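Local coordinates for protein esterase (Thermotoga maritima, PDB 3DOH) that probably hydrolyses carboxylic ester bonds as a thermostable esterase that joins an immunoglobulin-like domain to an alpha/beta-hydrolase domain, at residues Ala200-Gln205 with Pro364-Gln369. Residues are numbered along the deposited sequence; the frame is centred on the assembly and turned at random.
Sequences AVVWAQ and PTYENQ
Val202 and Tyr366 bring the two backbones together, their CA atoms 7.0 Å apart. Residues 202-204 form a short 3-10 segment in the loop between helices 192-195 and 206-209, and Gln205 N bonds back to Val202 O at 3.0 Å. In 364-369 the chain leaves helix 362-366 and starts helix 369-376, with Asn368 as N-cap. Val202 directs its CB toward this junction, and CG2, anti to the backbone N, reaches Tyr366 O at 3.6 Å, a van der Waals contact. CG1 turns to the phenol ring, 4.3 Å from Tyr366 CD1, and meets it obliquely; it also lies over one face of the Trp203 indole toward its rim. Both segments belong to the alpha/beta-hydrolase fold, packed beside strand 174-180 of its central sheet, where Tyr366 touches Phe179 and Trp203 touches Val177. The six-membered end of the indole meets the tyrosine ring obliquely, Trp203 CZ2 lying 3.9 Å from Tyr366 CE1, and the two side chains cross at about a right angle. Polar groups of both aromatics are satisfied within the chain: Trp203 NE1 donates to Gly199 O, and Tyr366 OH and Thr268 OG1 share a hydrogen bond, next to the probable nucleophile elbow around Ser271. From helix 369-376, Ile372 packs on both Val202 and Trp203, while Leu375 and Phe376 add further apolar cover to the indole.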
loop_
_atom_site.group_PDB
_atom_site.type_symbol
_atom_site.label_atom_id
_atom_site.label_comp_id
_atom_site.label_asym_id
_atom_site.label_seq_id
_atom_site.Cartn_x
_atom_site.Cartn_y
_atom_site.Cartn_z
ATOM N N ALA A 200 37.216 -13.762 -2.103
ATOM C CA ALA A 200 38.207 -14.657 -1.494
ATOM C C ALA A 200 37.490 -15.842 -0.865
ATOM O O ALA A 200 37.894 -16.984 -0.971
ATOM C CB ALA A 200 39.028 -13.911 -0.438
ATOM N N VAL A 201 36.375 -15.520 -0.250
ATOM C CA VAL A 201 35.737 -16.335 0.727
ATOM C C VAL A 201 34.860 -17.432 0.105
ATOM O O VAL A 201 34.711 -18.526 0.656
ATOM C CB VAL A 201 34.950 -15.330 1.596
ATOM C CG1 VAL A 201 33.466 -15.589 1.614
ATOM C CG2 VAL A 201 35.628 -15.086 2.935
ATOM N N VAL A 202 34.310 -17.177 -1.070
ATOM C CA VAL A 202 33.443 -18.177 -1.726
ATOM C C VAL A 202 34.207 -19.506 -1.852
ATOM O O VAL A 202 33.681 -20.567 -1.509
ATOM C CB VAL A 202 32.875 -17.653 -3.091
ATOM C CG1 VAL A 202 34.002 -17.353 -4.095
ATOM C CG2 VAL A 202 31.862 -18.614 -3.661
ATOM N N TRP A 203 35.473 -19.421 -2.267
ATOM C CA TRP A 203 36.259 -20.607 -2.471
ATOM C C TRP A 203 36.443 -21.313 -1.148
ATOM O O TRP A 203 36.782 -22.473 -1.093
ATOM C CB TRP A 203 37.581 -20.236 -3.078
ATOM C CG TRP A 203 37.418 -19.172 -4.176
ATOM C CD1 TRP A 203 37.661 -17.822 -4.058
ATOM C CD2 TRP A 203 36.962 -19.383 -5.520
ATOM N NE1 TRP A 203 37.379 -17.193 -5.245
ATOM C CE2 TRP A 203 36.947 -18.128 -6.157
ATOM C CE3 TRP A 203 36.540 -20.509 -6.238
ATOM C CZ2 TRP A 203 36.542 -17.971 -7.491
ATOM C CZ3 TRP A 203 36.147 -20.359 -7.562
ATOM C CH2 TRP A 203 36.143 -19.100 -8.171
ATOM N N ALA A 204 36.154 -20.617 -0.064
ATOM C CA ALA A 204 36.469 -21.164 1.237
ATOM C C ALA A 204 35.232 -21.681 1.934
ATOM O O ALA A 204 35.337 -22.305 2.988
ATOM C CB ALA A 204 37.221 -20.129 2.095
ATOM N N GLN A 205 34.071 -21.459 1.335
ATOM C CA GLN A 205 32.814 -22.018 1.861
ATOM C C GLN A 205 32.819 -23.553 1.922
ATOM O O GLN A 205 33.276 -24.188 0.995
ATOM C CB GLN A 205 31.628 -21.459 1.065
ATOM C CG GLN A 205 31.206 -20.027 1.551
ATOM C CD GLN A 205 30.217 -19.339 0.625
ATOM O OE1 GLN A 205 29.942 -18.138 0.787
ATOM N NE2 GLN A 205 29.663 -20.088 -0.368
ATOM N N PRO A 364 27.147 -10.995 -9.128
ATOM C CA PRO A 364 26.558 -12.234 -9.634
ATOM C C PRO A 364 27.593 -13.271 -9.996
ATOM O O PRO A 364 27.292 -14.475 -10.010
ATOM C CB PRO A 364 25.845 -11.808 -10.916
ATOM C CG PRO A 364 26.252 -10.437 -11.172
ATOM C CD PRO A 364 26.928 -9.850 -10.015
ATOM N N THR A 365 28.798 -12.823 -10.329
ATOM C CA THR A 365 29.793 -13.734 -10.870
ATOM C C THR A 365 30.219 -14.733 -9.816
ATOM O O THR A 365 30.197 -15.923 -10.078
ATOM C CB THR A 365 30.975 -12.953 -11.398
ATOM O OG1 THR A 365 30.486 -12.080 -12.412
ATOM C CG2 THR A 365 32.006 -13.852 -11.973
ATOM N N TYR A 366 30.578 -14.252 -8.624
ATOM C CA TYR A 366 30.946 -15.150 -7.528
ATOM C C TYR A 366 29.772 -15.956 -7.004
ATOM O O TYR A 366 29.957 -16.928 -6.254
ATOM C CB TYR A 366 31.704 -14.418 -6.403
ATOM C CG TYR A 366 33.064 -13.957 -6.882
ATOM C CD1 TYR A 366 33.896 -14.833 -7.580
ATOM C CD2 TYR A 366 33.515 -12.639 -6.677
ATOM C CE1 TYR A 366 35.149 -14.417 -8.045
ATOM C CE2 TYR A 366 34.776 -12.228 -7.167
ATOM C CZ TYR A 366 35.574 -13.133 -7.831
ATOM O OH TYR A 366 36.795 -12.774 -8.318
ATOM N N GLU A 367 28.570 -15.583 -7.425
ATOM C CA GLU A 367 27.376 -16.374 -7.101
ATOM C C GLU A 367 27.036 -17.415 -8.188
ATOM O O GLU A 367 26.061 -18.153 -8.065
ATOM C CB GLU A 367 26.178 -15.478 -6.712
ATOM C CG GLU A 367 26.346 -14.674 -5.400
ATOM C CD GLU A 367 26.736 -15.531 -4.154
ATOM O OE1 GLU A 367 25.877 -16.281 -3.638
ATOM O OE2 GLU A 367 27.904 -15.432 -3.672
ATOM N N ASN A 368 27.887 -17.544 -9.193
ATOM C CA ASN A 368 27.640 -18.476 -10.284
ATOM C C ASN A 368 28.311 -19.857 -10.077
ATOM O O ASN A 368 29.544 -20.006 -10.239
ATOM C CB ASN A 368 28.138 -17.807 -11.554
ATOM C CG ASN A 368 27.779 -18.556 -12.820
ATOM O OD1 ASN A 368 27.703 -19.799 -12.850
ATOM N ND2 ASN A 368 27.617 -17.789 -13.912
ATOM N N GLN A 369 27.506 -20.863 -9.722
ATOM C CA GLN A 369 28.016 -22.216 -9.421
ATOM C C GLN A 369 28.722 -22.816 -10.645
ATOM O O GLN A 369 29.682 -23.568 -10.500
ATOM C CB GLN A 369 26.918 -23.163 -8.821
ATOM C CG GLN A 369 27.343 -24.674 -8.809
ATOM C CD GLN A 369 26.488 -25.625 -7.918
ATOM O OE1 GLN A 369 25.276 -25.440 -7.762
ATOM N NE2 GLN A 369 27.135 -26.671 -7.356
#